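Long-range contacts in AB hydrolase-1 domain-containing protein (Parabacteroides distasonis, PDB 4Q34), which is not functionally characterised but probably acts as an esterase of the alpha/beta hydrolase family: residues K60-T65 with V171-S176; E70-I75 with I307-L312; V243-D248 with D311-W316. One frame throughout, in Å; residues are numbered along the deposited sequence. Where two conformers were deposited one is given.

Contact 1: residues K60-T65 with V171-S176; sequences KTWETT and VFITHS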
ATOM      1  N   LYS A  60       3.791   4.465   4.600  1.00 16.87           N
ATOM      2  CA  LYS A  60       3.638   5.922   4.591  1.00 16.81           C
ATOM      3  C   LYS A  60       4.470   6.660   5.650  1.00 16.27           C
ATOM      4  O   LYS A  60       4.861   7.809   5.429  1.00 16.91           O
ATOM      5  CB  LYS A  60       2.139   6.245   4.712  1.00 18.29           C
ATOM      6  CG  LYS A  60       1.681   7.680   4.647  1.00 24.82           C
ATOM      7  CD  LYS A  60       2.258   8.500   3.549  1.00 28.08           C
ATOM      8  CE  LYS A  60       1.274   9.531   3.014  1.00 26.47           C
ATOM      9  NZ  LYS A  60       1.809  10.879   3.060  1.00 27.65           N
ATOM     10  N   THR A  61       4.798   5.967   6.740  1.00 17.05           N
ATOM     11  CA  THR A  61       5.764   6.435   7.730  1.00 15.65           C
ATOM     12  C   THR A  61       6.953   7.116   7.090  1.00 16.45           C
ATOM     13  O   THR A  61       7.413   8.114   7.556  1.00 17.69           O
ATOM     14  CB  THR A  61       6.283   5.270   8.569  1.00 16.95           C
ATOM     15  OG1 THR A  61       5.169   4.655   9.237  1.00 17.02           O
ATOM     16  CG2 THR A  61       7.312   5.730   9.583  1.00 16.56           C
ATOM     17  N   TRP A  62       7.437   6.520   6.022  1.00 15.23           N
ATOM     18  CA  TRP A  62       8.664   6.907   5.346  1.00 14.60           C
ATOM     19  C   TRP A  62       8.467   7.604   4.011  1.00 15.82           C
ATOM     20  O   TRP A  62       9.460   7.905   3.342  1.00 15.99           O
ATOM     21  CB  TRP A  62       9.460   5.601   5.053  1.00 15.06           C
ATOM     22  CG  TRP A  62       9.578   4.683   6.188  1.00 16.04           C
ATOM     23  CD1 TRP A  62       8.869   3.533   6.388  1.00 16.30           C
ATOM     24  CD2 TRP A  62      10.473   4.800   7.293  1.00 16.25           C
ATOM     25  NE1 TRP A  62       9.248   2.954   7.575  1.00 17.53           N
ATOM     26  CE2 TRP A  62      10.227   3.719   8.155  1.00 16.43           C
ATOM     27  CE3 TRP A  62      11.447   5.752   7.660  1.00 16.18           C
ATOM     28  CZ2 TRP A  62      10.968   3.517   9.336  1.00 16.37           C
ATOM     29  CZ3 TRP A  62      12.197   5.542   8.801  1.00 15.13           C
ATOM     30  CH2 TRP A  62      11.932   4.460   9.651  1.00 14.54           C
ATOM     31  N   GLU A  63       7.218   7.824   3.600  1.00 15.82           N
ATOM     32  CA  GLU A  63       6.896   8.429   2.321  1.00 15.78           C
ATOM     33  C   GLU A  63       6.699   9.961   2.500  1.00 15.75           C
ATOM     34  O   GLU A  63       7.302  10.580   3.360  1.00 17.25           O
ATOM     35  CB  GLU A  63       5.671   7.749   1.706  1.00 17.35           C
ATOM     36  CG  GLU A  63       5.860   6.258   1.528  1.00 15.89           C
ATOM     37  CD  GLU A  63       4.587   5.475   1.152  1.00 17.69           C
ATOM     38  OE1 GLU A  63       3.516   6.105   0.987  1.00 17.20           O
ATOM     39  OE2 GLU A  63       4.672   4.215   0.986  1.00 18.31           O
ATOM     40  N   THR A  64       5.844  10.562   1.690  1.00 15.82           N
ATOM     41  CA  THR A  64       5.550  11.979   1.836  1.00 16.16           C
ATOM     42  C   THR A  64       5.123  12.276   3.260  1.00 15.83           C
ATOM     43  O   THR A  64       4.333  11.524   3.872  1.00 19.87           O
ATOM     44  CB  THR A  64       4.450  12.430   0.833  1.00 18.74           C
ATOM     45  OG1 THR A  64       4.807  11.995  -0.495  1.00 18.31           O
ATOM     46  CG2 THR A  64       4.280  13.906   0.834  1.00 16.93           C
ATOM     47  N   THR A  65       5.653  13.370   3.800  1.00 17.48           N
ATOM     48  CA  THR A  65       5.309  13.796   5.155  1.00 17.57           C
ATOM     49  C   THR A  65       3.858  14.266   5.179  1.00 17.11           C
ATOM     50  O   THR A  65       3.257  14.593   4.142  1.00 17.54           O
ATOM     51  CB  THR A  65       6.267  14.917   5.631  1.00 16.37           C
ATOM     52  OG1 THR A  65       5.959  16.170   4.979  1.00 17.71           O
ATOM     53  CG2 THR A  65       7.702  14.545   5.403  1.00 15.91           C
ATOM     54  N   VAL A 171      20.738  -2.839   5.192  1.00 17.14           N
ATOM     55  CA  VAL A 171      20.615  -2.109   6.431  1.00 17.33           C
ATOM     56  C   VAL A 171      19.136  -2.004   6.765  1.00 16.75           C
ATOM     57  O   VAL A 171      18.312  -1.687   5.892  1.00 18.19           O
ATOM     58  CB  VAL A 171      21.201  -0.678   6.283  1.00 18.06           C
ATOM     59  CG1 VAL A 171      20.996   0.127   7.548  1.00 19.62           C
ATOM     60  CG2 VAL A 171      22.658  -0.735   5.886  1.00 19.14           C
ATOM     61  N   PHE A 172      18.805  -2.232   8.047  1.00 16.91           N
ATOM     62  CA  PHE A 172      17.423  -2.250   8.521  1.00 16.68           C
ATOM     63  C   PHE A 172      17.185  -0.960   9.289  1.00 16.09           C
ATOM     64  O   PHE A 172      17.913  -0.668  10.256  1.00 17.86           O
ATOM     65  CB  PHE A 172      17.159  -3.471   9.410  1.00 17.69           C
ATOM     66  CG  PHE A 172      15.720  -3.953   9.472  1.00 15.91           C
ATOM     67  CD1 PHE A 172      14.724  -3.487   8.635  1.00 16.63           C
ATOM     68  CD2 PHE A 172      15.385  -4.960  10.373  1.00 15.79           C
ATOM     69  CE1 PHE A 172      13.435  -3.992   8.687  1.00 18.36           C
ATOM     70  CE2 PHE A 172      14.090  -5.474  10.432  1.00 15.84           C
ATOM     71  CZ  PHE A 172      13.108  -4.973   9.611  1.00 15.33           C
ATOM     72  N   ILE A 173      16.223  -0.183   8.809  1.00 15.89           N
ATOM     73  CA  ILE A 173      15.852   1.099   9.426  0.50 16.51           C
ATOM     74  C   ILE A 173      14.446   0.915   9.984  1.00 17.94           C
ATOM     75  O   ILE A 173      13.523   0.689   9.211  1.00 17.95           O
ATOM     76  CB  ILE A 173      15.818   2.272   8.426  0.50 16.37           C
ATOM     77  CG1 ILE A 173      17.029   2.219   7.473  0.50 16.82           C
ATOM     78  CG2 ILE A 173      15.735   3.610   9.173  0.50 16.82           C
ATOM     79  CD1 ILE A 173      18.346   2.386   8.177  0.50 17.64           C
ATOM     80  N   THR A 174      14.290   1.043  11.304  1.00 17.07           N
ATOM     81  CA  THR A 174      13.049   0.716  11.984  1.00 16.68           C
ATOM     82  C   THR A 174      12.497   1.876  12.778  1.00 17.88           C
ATOM     83  O   THR A 174      13.195   2.863  13.068  1.00 17.12           O
ATOM     84  CB  THR A 174      13.195  -0.512  12.906  1.00 16.91           C
ATOM     85  OG1 THR A 174      14.004  -0.206  14.043  1.00 17.20           O
ATOM     86  CG2 THR A 174      13.800  -1.719  12.136  1.00 17.84           C
ATOM     87  N   HIS A 175      11.220   1.736  13.127  1.00 18.99           N
ATOM     88  CA  HIS A 175      10.511   2.729  13.915  1.00 18.00           C
ATOM     89  C   HIS A 175       9.579   2.105  14.946  1.00 17.51           C
ATOM     90  O   HIS A 175       8.740   1.296  14.605  1.00 18.02           O
ATOM     91  CB  HIS A 175       9.645   3.569  12.971  1.00 17.53           C
ATOM     92  CG  HIS A 175       8.965   4.717  13.646  1.00 17.38           C
ATOM     93  ND1 HIS A 175       7.690   5.117  13.327  1.00 20.30           N
ATOM     94  CD2 HIS A 175       9.404   5.581  14.593  1.00 20.02           C
ATOM     95  CE1 HIS A 175       7.345   6.133  14.089  1.00 20.96           C
ATOM     96  NE2 HIS A 175       8.386   6.468  14.828  1.00 19.95           N
ATOM     97  N   SER A 176       9.731   2.513  16.213  1.00 17.77           N
ATOM     98  CA  SER A 176       8.787   2.200  17.291  1.00 20.09           C
ATOM     99  C   SER A 176       8.661   0.679  17.523  1.00 18.10           C
ATOM    100  O   SER A 176       9.642   0.083  17.931  1.00 16.75           O
ATOM    101  CB  SER A 176       7.470   2.930  17.058  1.00 22.27           C
ATOM    102  OG  SER A 176       6.805   3.055  18.294  1.00 26.16           O
TER
HETATM  103  O   HOH W   1       5.616   3.840  12.001  1.00 18.78           O
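The indole of Trp62 meets strand 170-175 with its six-membered ring. At its edge, in plane, lies Thr174 O, 4.0 Å from CH2. CG2 of Thr61 lies over one face, offset toward the rim. The same methyl reaches across to His175, with Thr61 CG2 3.8 Å from His175 ND1. The imidazole has Ser176 CB over the centre of one face and water 1 at its edge. This water bridges Thr61 OG1 and His175 ND1, at 2.9 and 2.8 Å. Thr61 OG1 is also bonded to Phe58 O, and His175 NE2 to His298 O, so the ring is gripped at both nitrogens. Ser176 follows the strand, and its phi of 61° and psi of -114° fit the nucleophile elbow of alpha/beta hydrolases. Ser176 probably occupies the nucleophile position of that fold. Earlier on the strand, in the conformer given, Ile173 CG2 lies 3.9 Å from Trp62 CH2. Trp62 CZ2 lies close to both Ile173 O and His175 CB, obliquely to the ring. CG of His175 is anti to the backbone N (chi1 -174°), which carries the imidazole out toward Thr61. Phe51 of strand 49-52 and Phe72 also pack against the Trp62 ring.

Contact 2: residues E70-I75 with I307-L312; sequences EGFQNI and IEVADL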
ATOM      1  N   GLU A  70       9.054  15.809   1.013  1.00 18.90           N
ATOM      2  CA  GLU A  70       9.639  14.490   0.759  1.00 18.86           C
ATOM      3  C   GLU A  70      10.036  13.812   2.048  1.00 18.85           C
ATOM      4  O   GLU A  70      10.538  14.457   2.987  1.00 18.86           O
ATOM      5  CB  GLU A  70      10.883  14.648  -0.118  1.00 20.92           C
ATOM      6  CG  GLU A  70      10.561  15.075  -1.531  1.00 23.53           C
ATOM      7  CD  GLU A  70      11.784  14.867  -2.394  1.00 28.72           C
ATOM      8  OE1 GLU A  70      12.901  15.142  -1.885  1.00 35.88           O
ATOM      9  OE2 GLU A  70      11.644  14.349  -3.507  1.00 24.84           O
ATOM     10  N   GLY A  71       9.814  12.492   2.083  1.00 16.03           N
ATOM     11  CA  GLY A  71      10.302  11.636   3.122  1.00 16.65           C
ATOM     12  C   GLY A  71      11.516  10.841   2.715  1.00 16.40           C
ATOM     13  O   GLY A  71      12.121  11.040   1.632  1.00 17.90           O
ATOM     14  N   PHE A  72      11.888   9.918   3.612  1.00 16.64           N
ATOM     15  CA  PHE A  72      13.090   9.112   3.451  1.00 15.94           C
ATOM     16  C   PHE A  72      13.080   8.279   2.163  1.00 16.74           C
ATOM     17  O   PHE A  72      14.129   8.020   1.582  1.00 16.80           O
ATOM     18  CB  PHE A  72      13.283   8.186   4.675  1.00 18.25           C
ATOM     19  CG  PHE A  72      13.954   8.853   5.852  1.00 16.56           C
ATOM     20  CD1 PHE A  72      14.075  10.237   5.940  1.00 16.14           C
ATOM     21  CD2 PHE A  72      14.510   8.090   6.866  1.00 18.51           C
ATOM     22  CE1 PHE A  72      14.695  10.826   7.046  1.00 18.19           C
ATOM     23  CE2 PHE A  72      15.134   8.671   7.960  1.00 18.86           C
ATOM     24  CZ  PHE A  72      15.248  10.045   8.035  1.00 19.06           C
ATOM     25  N   GLN A  73      11.892   7.840   1.740  1.00 16.42           N
ATOM     26  CA  GLN A  73      11.785   7.116   0.484  1.00 17.88           C
ATOM     27  C   GLN A  73      12.497   7.879  -0.669  1.00 17.52           C
ATOM     28  O   GLN A  73      13.280   7.299  -1.443  1.00 18.54           O
ATOM     29  CB  GLN A  73      10.327   6.866   0.122  1.00 17.54           C
ATOM     30  CG  GLN A  73      10.174   6.094  -1.193  1.00 18.50           C
ATOM     31  CD  GLN A  73       8.744   5.694  -1.484  1.00 19.46           C
ATOM     32  OE1 GLN A  73       7.816   6.357  -1.088  1.00 19.58           O
ATOM     33  NE2 GLN A  73       8.563   4.535  -2.128  1.00 23.37           N
ATOM     34  N   ASN A  74      12.155   9.162  -0.815  1.00 16.04           N
ATOM     35  CA  ASN A  74      12.728  10.017  -1.837  1.00 16.75           C
ATOM     36  C   ASN A  74      14.144  10.480  -1.500  1.00 18.64           C
ATOM     37  O   ASN A  74      15.037  10.477  -2.388  1.00 18.51           O
ATOM     38  CB  ASN A  74      11.855  11.242  -2.074  1.00 18.31           C
ATOM     39  CG  ASN A  74      10.564  10.931  -2.810  1.00 16.30           C
ATOM     40  OD1 ASN A  74      10.037   9.799  -2.782  1.00 18.08           O
ATOM     41  ND2 ASN A  74      10.034  11.942  -3.454  1.00 17.64           N
ATOM     42  N   ILE A  75      14.351  10.865  -0.248  1.00 18.35           N
ATOM     43  CA  ILE A  75      15.632  11.420   0.165  1.00 18.82           C
ATOM     44  C   ILE A  75      16.778  10.417  -0.018  1.00 18.37           C
ATOM     45  O   ILE A  75      17.833  10.756  -0.550  1.00 17.91           O
ATOM     46  CB  ILE A  75      15.571  11.874   1.623  1.00 19.95           C
ATOM     47  CG1 ILE A  75      14.645  13.072   1.747  1.00 19.72           C
ATOM     48  CG2 ILE A  75      16.981  12.227   2.184  1.00 20.59           C
ATOM     49  CD1 ILE A  75      14.216  13.386   3.169  1.00 19.56           C
ATOM     50  N   ILE A 307      15.281  16.507   6.822  1.00 19.58           N
ATOM     51  CA  ILE A 307      16.510  16.458   6.032  1.00 19.62           C
ATOM     52  C   ILE A 307      17.729  16.419   6.961  1.00 20.12           C
ATOM     53  O   ILE A 307      18.694  15.710   6.736  1.00 21.01           O
ATOM     54  CB  ILE A 307      16.572  17.602   4.983  1.00 21.89           C
ATOM     55  CG1 ILE A 307      15.442  17.419   3.939  1.00 23.02           C
ATOM     56  CG2 ILE A 307      17.957  17.654   4.343  1.00 24.09           C
ATOM     57  CD1 ILE A 307      15.218  18.585   2.979  1.00 28.50           C
ATOM     58  N   GLU A 308      17.717  17.246   7.996  1.00 20.00           N
ATOM     59  CA  GLU A 308      18.773  17.236   8.995  0.50 20.69           C
ATOM     60  C   GLU A 308      18.818  15.879   9.686  1.00 19.00           C
ATOM     61  O   GLU A 308      19.892  15.375  10.003  1.00 19.31           O
ATOM     62  CB  GLU A 308      18.565  18.355  10.040  0.50 22.24           C
ATOM     63  CG  GLU A 308      18.511  19.757   9.441  0.50 27.18           C
ATOM     64  CD  GLU A 308      18.284  20.840  10.490  0.50 31.02           C
ATOM     65  OE1 GLU A 308      19.049  20.914  11.459  0.50 37.57           O
ATOM     66  OE2 GLU A 308      17.332  21.625  10.337  0.50 37.58           O
ATOM     67  N   VAL A 309      17.646  15.272   9.922  1.00 19.05           N
ATOM     68  CA  VAL A 309      17.576  13.942  10.564  1.00 18.67           C
ATOM     69  C   VAL A 309      18.245  12.922   9.592  1.00 18.51           C
ATOM     70  O   VAL A 309      19.074  12.110  10.003  1.00 17.52           O
ATOM     71  CB  VAL A 309      16.129  13.575  10.895  1.00 17.40           C
ATOM     72  CG1 VAL A 309      16.040  12.165  11.439  1.00 17.17           C
ATOM     73  CG2 VAL A 309      15.512  14.557  11.926  1.00 19.74           C
ATOM     74  N   ALA A 310      17.935  13.064   8.313  1.00 19.25           N
ATOM     75  CA  ALA A 310      18.509  12.199   7.268  1.00 17.99           C
ATOM     76  C   ALA A 310      20.027  12.377   7.191  1.00 18.57           C
ATOM     77  O   ALA A 310      20.755  11.410   7.068  1.00 17.77           O
ATOM     78  CB  ALA A 310      17.868  12.466   5.915  1.00 17.98           C
ATOM     79  N   ASP A 311      20.520  13.617   7.309  1.00 19.86           N
ATOM     80  CA  ASP A 311      21.951  13.836   7.275  1.00 19.26           C
ATOM     81  C   ASP A 311      22.710  13.095   8.396  1.00 18.87           C
ATOM     82  O   ASP A 311      23.824  12.583   8.195  1.00 17.16           O
ATOM     83  CB  ASP A 311      22.288  15.341   7.355  1.00 20.19           C
ATOM     84  CG  ASP A 311      21.906  16.121   6.092  1.00 25.00           C
ATOM     85  OD1 ASP A 311      21.672  15.528   5.025  1.00 23.68           O
ATOM     86  OD2 ASP A 311      21.824  17.370   6.186  1.00 27.31           O
ATOM     87  N   LEU A 312      22.096  13.053   9.574  1.00 17.90           N
ATOM     88  CA  LEU A 312      22.660  12.331  10.717  0.50 18.28           C
ATOM     89  C   LEU A 312      22.757  10.864  10.400  1.00 19.41           C
ATOM     90  O   LEU A 312      23.786  10.227  10.663  1.00 19.46           O
ATOM     91  CB  LEU A 312      21.808  12.480  11.979  0.50 17.81           C
ATOM     92  CG  LEU A 312      21.973  13.758  12.780  0.50 16.74           C
ATOM     93  CD1 LEU A 312      20.900  13.716  13.852  0.50 16.58           C
ATOM     94  CD2 LEU A 312      23.374  13.860  13.366  0.50 17.57           C
TER
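Phe72 and Ala310 mark the closest backbone approach, with CA atoms 7.3 Å apart. Each belongs to a helix: 72-78, which follows strand 49-52 along the chain after a long loop, and 306-319, near the C-terminus. Their order in the chain is consistent with helices A and F of the alpha/beta hydrolase fold, which lie together on one side of the central sheet. Gly71 is the N-cap of the first helix. Its carbonyl oxygen accepts the Ile75 N-H, with Ile75 N to Gly71 O at 2.9 Å. The second segment is regular helix throughout, with Asp311 N bonded to Ile307 O.

No hydrogen bond crosses the contact. The small side chain of Ala310 fits the close approach of the helices. Its CB touches two side chains: Phe72 CE1 at 3.7 Å and Ile75 CG2 at 3.8 Å from Ala310 CB. CG2 of Ile75 is anti to the backbone N, which puts it against Ala310, while CG1 (chi1 -68°) leads off on the other branch to CD1. Ile75 CD1 lies 4.3 Å from Ile307 CG1, at the exposed end. At the buried end, Val309 CG1 stands at the edge of the Phe72 ring, 4.1 Å from CZ. The opposing helix is also tied by Asp311 OD1, in a salt bridge with Arg79. Asn74 OD1 binds Gln11 NE2 of the second subunit. Asn74 ND2 donates to Glu70 OE2 at 2.9 Å, nearly straight at 170°. That oxygen lies in the amide plane of Asn74, but the nitrogen stands 48° above the carboxylate plane.

Contact 3: residues V243-D248 with D311-W316; sequences VIYYGD and DLLSEW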
ATOM      1  N   VAL A 243      22.371   1.997  15.755  1.00 17.02           N
ATOM      2  CA  VAL A 243      22.125   3.377  16.217  1.00 15.75           C
ATOM      3  C   VAL A 243      20.632   3.519  16.560  1.00 18.61           C
ATOM      4  O   VAL A 243      19.779   2.986  15.896  1.00 17.65           O
ATOM      5  CB  VAL A 243      22.655   4.460  15.216  1.00 16.42           C
ATOM      6  CG1 VAL A 243      21.869   4.436  13.900  1.00 17.09           C
ATOM      7  CG2 VAL A 243      22.553   5.862  15.812  1.00 14.94           C
ATOM      8  N   ILE A 244      20.354   4.275  17.614  1.00 17.10           N
ATOM      9  CA  ILE A 244      19.011   4.507  18.114  1.00 18.64           C
ATOM     10  C   ILE A 244      18.840   6.011  18.286  1.00 19.07           C
ATOM     11  O   ILE A 244      19.714   6.637  18.885  1.00 18.71           O
ATOM     12  CB  ILE A 244      18.827   3.781  19.445  1.00 19.88           C
ATOM     13  CG1 ILE A 244      18.818   2.258  19.204  1.00 24.31           C
ATOM     14  CG2 ILE A 244      17.514   4.170  20.110  1.00 20.64           C
ATOM     15  CD1 ILE A 244      19.147   1.470  20.447  1.00 30.14           C
ATOM     16  N   TYR A 245      17.741   6.571  17.743  1.00 18.19           N
ATOM     17  CA  TYR A 245      17.444   8.009  17.841  1.00 18.46           C
ATOM     18  C   TYR A 245      16.165   8.265  18.630  1.00 19.61           C
ATOM     19  O   TYR A 245      15.158   7.586  18.429  1.00 19.61           O
ATOM     20  CB  TYR A 245      17.297   8.663  16.456  1.00 17.83           C
ATOM     21  CG  TYR A 245      18.483   8.528  15.553  1.00 19.04           C
ATOM     22  CD1 TYR A 245      19.558   9.392  15.642  1.00 20.18           C
ATOM     23  CD2 TYR A 245      18.526   7.529  14.586  1.00 20.36           C
ATOM     24  CE1 TYR A 245      20.673   9.266  14.814  1.00 20.20           C
ATOM     25  CE2 TYR A 245      19.611   7.417  13.729  1.00 19.62           C
ATOM     26  CZ  TYR A 245      20.692   8.276  13.862  1.00 19.52           C
ATOM     27  OH  TYR A 245      21.760   8.142  12.993  1.00 22.49           O
ATOM     28  N   TYR A 246      16.205   9.236  19.546  1.00 17.81           N
ATOM     29  CA  TYR A 246      15.023   9.742  20.217  1.00 19.23           C
ATOM     30  C   TYR A 246      14.919  11.241  20.022  1.00 19.63           C
ATOM     31  O   TYR A 246      15.919  11.972  20.089  1.00 20.04           O
ATOM     32  CB  TYR A 246      14.992   9.409  21.746  1.00 22.99           C
ATOM     33  CG  TYR A 246      14.642   7.970  22.022  1.00 20.50           C
ATOM     34  CD1 TYR A 246      13.328   7.568  22.150  1.00 22.50           C
ATOM     35  CD2 TYR A 246      15.630   7.006  22.116  1.00 20.72           C
ATOM     36  CE1 TYR A 246      13.005   6.223  22.348  1.00 21.43           C
ATOM     37  CE2 TYR A 246      15.311   5.657  22.307  1.00 21.69           C
ATOM     38  CZ  TYR A 246      14.021   5.281  22.415  1.00 20.06           C
ATOM     39  OH  TYR A 246      13.716   3.945  22.602  1.00 22.50           O
ATOM     40  N   GLY A 247      13.696  11.703  19.838  1.00 20.08           N
ATOM     41  CA  GLY A 247      13.423  13.131  19.703  1.00 19.84           C
ATOM     42  C   GLY A 247      13.256  13.886  21.022  1.00 20.78           C
ATOM     43  O   GLY A 247      13.822  13.516  22.060  1.00 21.26           O
ATOM     44  N   ASP A 248      12.426  14.922  20.952  1.00 20.26           N
ATOM     45  CA  ASP A 248      12.365  15.970  21.994  1.00 20.39           C
ATOM     46  C   ASP A 248      11.047  15.907  22.737  1.00 23.38           C
ATOM     47  O   ASP A 248      10.211  15.045  22.485  1.00 21.44           O
ATOM     48  CB  ASP A 248      12.524  17.314  21.274  1.00 21.86           C
ATOM     49  CG  ASP A 248      13.142  18.386  22.135  1.00 24.94           C
ATOM     50  OD1 ASP A 248      13.236  18.201  23.370  1.00 23.39           O
ATOM     51  OD2 ASP A 248      13.525  19.428  21.545  1.00 23.65           O
ATOM     52  N   ASP A 311      20.520  13.617   7.309  1.00 19.86           N
ATOM     53  CA  ASP A 311      21.951  13.836   7.275  1.00 19.26           C
ATOM     54  C   ASP A 311      22.710  13.095   8.396  1.00 18.87           C
ATOM     55  O   ASP A 311      23.824  12.583   8.195  1.00 17.16           O
ATOM     56  CB  ASP A 311      22.288  15.341   7.355  1.00 20.19           C
ATOM     57  CG  ASP A 311      21.906  16.121   6.092  1.00 25.00           C
ATOM     58  OD1 ASP A 311      21.672  15.528   5.025  1.00 23.68           O
ATOM     59  OD2 ASP A 311      21.824  17.370   6.186  1.00 27.31           O
ATOM     60  N   LEU A 312      22.096  13.053   9.574  1.00 17.90           N
ATOM     61  CA  LEU A 312      22.660  12.331  10.717  0.50 18.28           C
ATOM     62  C   LEU A 312      22.757  10.864  10.400  1.00 19.41           C
ATOM     63  O   LEU A 312      23.786  10.227  10.663  1.00 19.46           O
ATOM     64  CB  LEU A 312      21.808  12.480  11.979  0.50 17.81           C
ATOM     65  CG  LEU A 312      21.973  13.758  12.780  0.50 16.74           C
ATOM     66  CD1 LEU A 312      20.900  13.716  13.852  0.50 16.58           C
ATOM     67  CD2 LEU A 312      23.374  13.860  13.366  0.50 17.57           C
ATOM     68  N   LEU A 313      21.687  10.315   9.842  1.00 19.05           N
ATOM     69  CA  LEU A 313      21.728   8.929   9.436  1.00 18.69           C
ATOM     70  C   LEU A 313      22.797   8.676   8.337  1.00 17.59           C
ATOM     71  O   LEU A 313      23.562   7.697   8.426  1.00 19.83           O
ATOM     72  CB  LEU A 313      20.344   8.437   8.980  1.00 19.54           C
ATOM     73  CG  LEU A 313      20.263   6.972   8.528  1.00 19.92           C
ATOM     74  CD1 LEU A 313      20.768   5.972   9.558  1.00 18.73           C
ATOM     75  CD2 LEU A 313      18.837   6.671   8.092  1.00 21.84           C
ATOM     76  N   SER A 314      22.838   9.508   7.308  1.00 17.26           N
ATOM     77  CA  SER A 314      23.859   9.345   6.232  1.00 18.63           C
ATOM     78  C   SER A 314      25.270   9.357   6.828  1.00 19.18           C
ATOM     79  O   SER A 314      26.135   8.636   6.406  1.00 18.61           O
ATOM     80  CB  SER A 314      23.776  10.458   5.195  1.00 18.68           C
ATOM     81  OG  SER A 314      22.648  10.321   4.353  1.00 17.42           O
ATOM     82  N   GLU A 315      25.502  10.228   7.809  1.00 18.07           N
ATOM     83  CA  GLU A 315      26.785  10.325   8.431  1.00 18.89           C
ATOM     84  C   GLU A 315      27.176   8.995   9.100  1.00 19.82           C
ATOM     85  O   GLU A 315      28.284   8.492   8.936  1.00 19.24           O
ATOM     86  CB  GLU A 315      26.793  11.521   9.453  1.00 19.66           C
ATOM     87  CG  GLU A 315      28.091  11.683  10.229  1.00 21.22           C
ATOM     88  CD  GLU A 315      28.077  12.888  11.175  1.00 28.78           C
ATOM     89  OE1 GLU A 315      27.345  12.794  12.153  1.00 30.23           O
ATOM     90  OE2 GLU A 315      28.820  13.865  10.931  1.00 30.61           O
ATOM     91  N   TRP A 316      26.259   8.454   9.892  1.00 18.98           N
ATOM     92  CA  TRP A 316      26.500   7.180  10.586  1.00 19.12           C
ATOM     93  C   TRP A 316      26.742   6.067   9.588  1.00 19.85           C
ATOM     94  O   TRP A 316      27.659   5.277   9.736  1.00 19.50           O
ATOM     95  CB  TRP A 316      25.301   6.855  11.444  1.00 20.23           C
ATOM     96  CG  TRP A 316      25.473   5.694  12.301  1.00 20.13           C
ATOM     97  CD1 TRP A 316      26.167   5.623  13.467  1.00 22.11           C
ATOM     98  CD2 TRP A 316      24.925   4.397  12.079  1.00 19.07           C
ATOM     99  NE1 TRP A 316      26.090   4.337  13.972  1.00 22.19           N
ATOM    100  CE2 TRP A 316      25.340   3.575  13.148  1.00 20.70           C
ATOM    101  CE3 TRP A 316      24.152   3.849  11.069  1.00 19.28           C
ATOM    102  CZ2 TRP A 316      24.952   2.231  13.260  1.00 20.25           C
ATOM    103  CZ3 TRP A 316      23.761   2.513  11.188  1.00 21.67           C
ATOM    104  CH2 TRP A 316      24.177   1.737  12.286  1.00 21.28           C
TER
HETATM  105  O   HOH W   2      23.983   9.568  13.671  1.00 24.34           O
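Val243 packs tightly on Trp316. Its CG1 stands over the six-membered ring, 3.5 Å from the centroid and only 8° off the ring normal, a CH-pi contact. Val243 CB lies 3.5 Å from Trp316 CE2 and also near NE1, while CG1 covers the six-membered ring. CG1 takes the crowded position between the backbone N and the carbonyl carbon (chi1 67°), and there it meets the ring face. Trp316 CG is anti to the backbone N (chi1 -173°), which sends the indole out toward the strand, where it meets Val243 coming the other way. Replacing the Trp316 indole with the methyl of an alanine is likely to leave Val243 CG1 without its aromatic face and to open a gap between strand and helix.

The Tyr245 end is looser. Its hydroxyl stops 3.7 Å from Leu312 O, and no direct bond is made. Water 2 fills the link: it sits 2.7 Å from Tyr245 OH, in the plane of the ring, and donates to Leu312 O at 3.1 Å. Leu312 O also accepts the Trp316 N-H of the helix. Tyr245 OH touches Leu313 CA at 3.6 Å. Leu312 is partly exposed, whereas Val243 and Trp316 are buried.

The short axes of strand and helix run nearly antiparallel, 10.9 Å apart, as in alpha/beta packing. Strand 242-246 is paired on its two sides with strands 192-198 and 283-287. Tyr198 stacks on the Tyr245 ring. Val243 and Tyr245 face helix 306-319, while Ile244 and Tyr246 touch helix 257-277 across the sheet.

How the contacts relate
Contacts 2 and 3 both use helix 306-319 and share Asp311 and Leu312; their centres are 11 Å apart. Contact 1 is joined to contact 2 by a probable hydrogen bond from Gln73 N to Trp62 O, 2.9 Å long. Phe72 links all three: its CD2 is 3.9 Å from Trp62 CE3, and its CE2 is 4.2 Å from Leu313 CD2. Contacts 1 and 3 reach the same sheet but do not touch; their centres are 13 Å apart. Contact 1 holds the probable nucleophile elbow at Ser176, whereas contacts 2 and 3 pack the C-terminal helix. Contacts 1 and 2 also meet the second subunit.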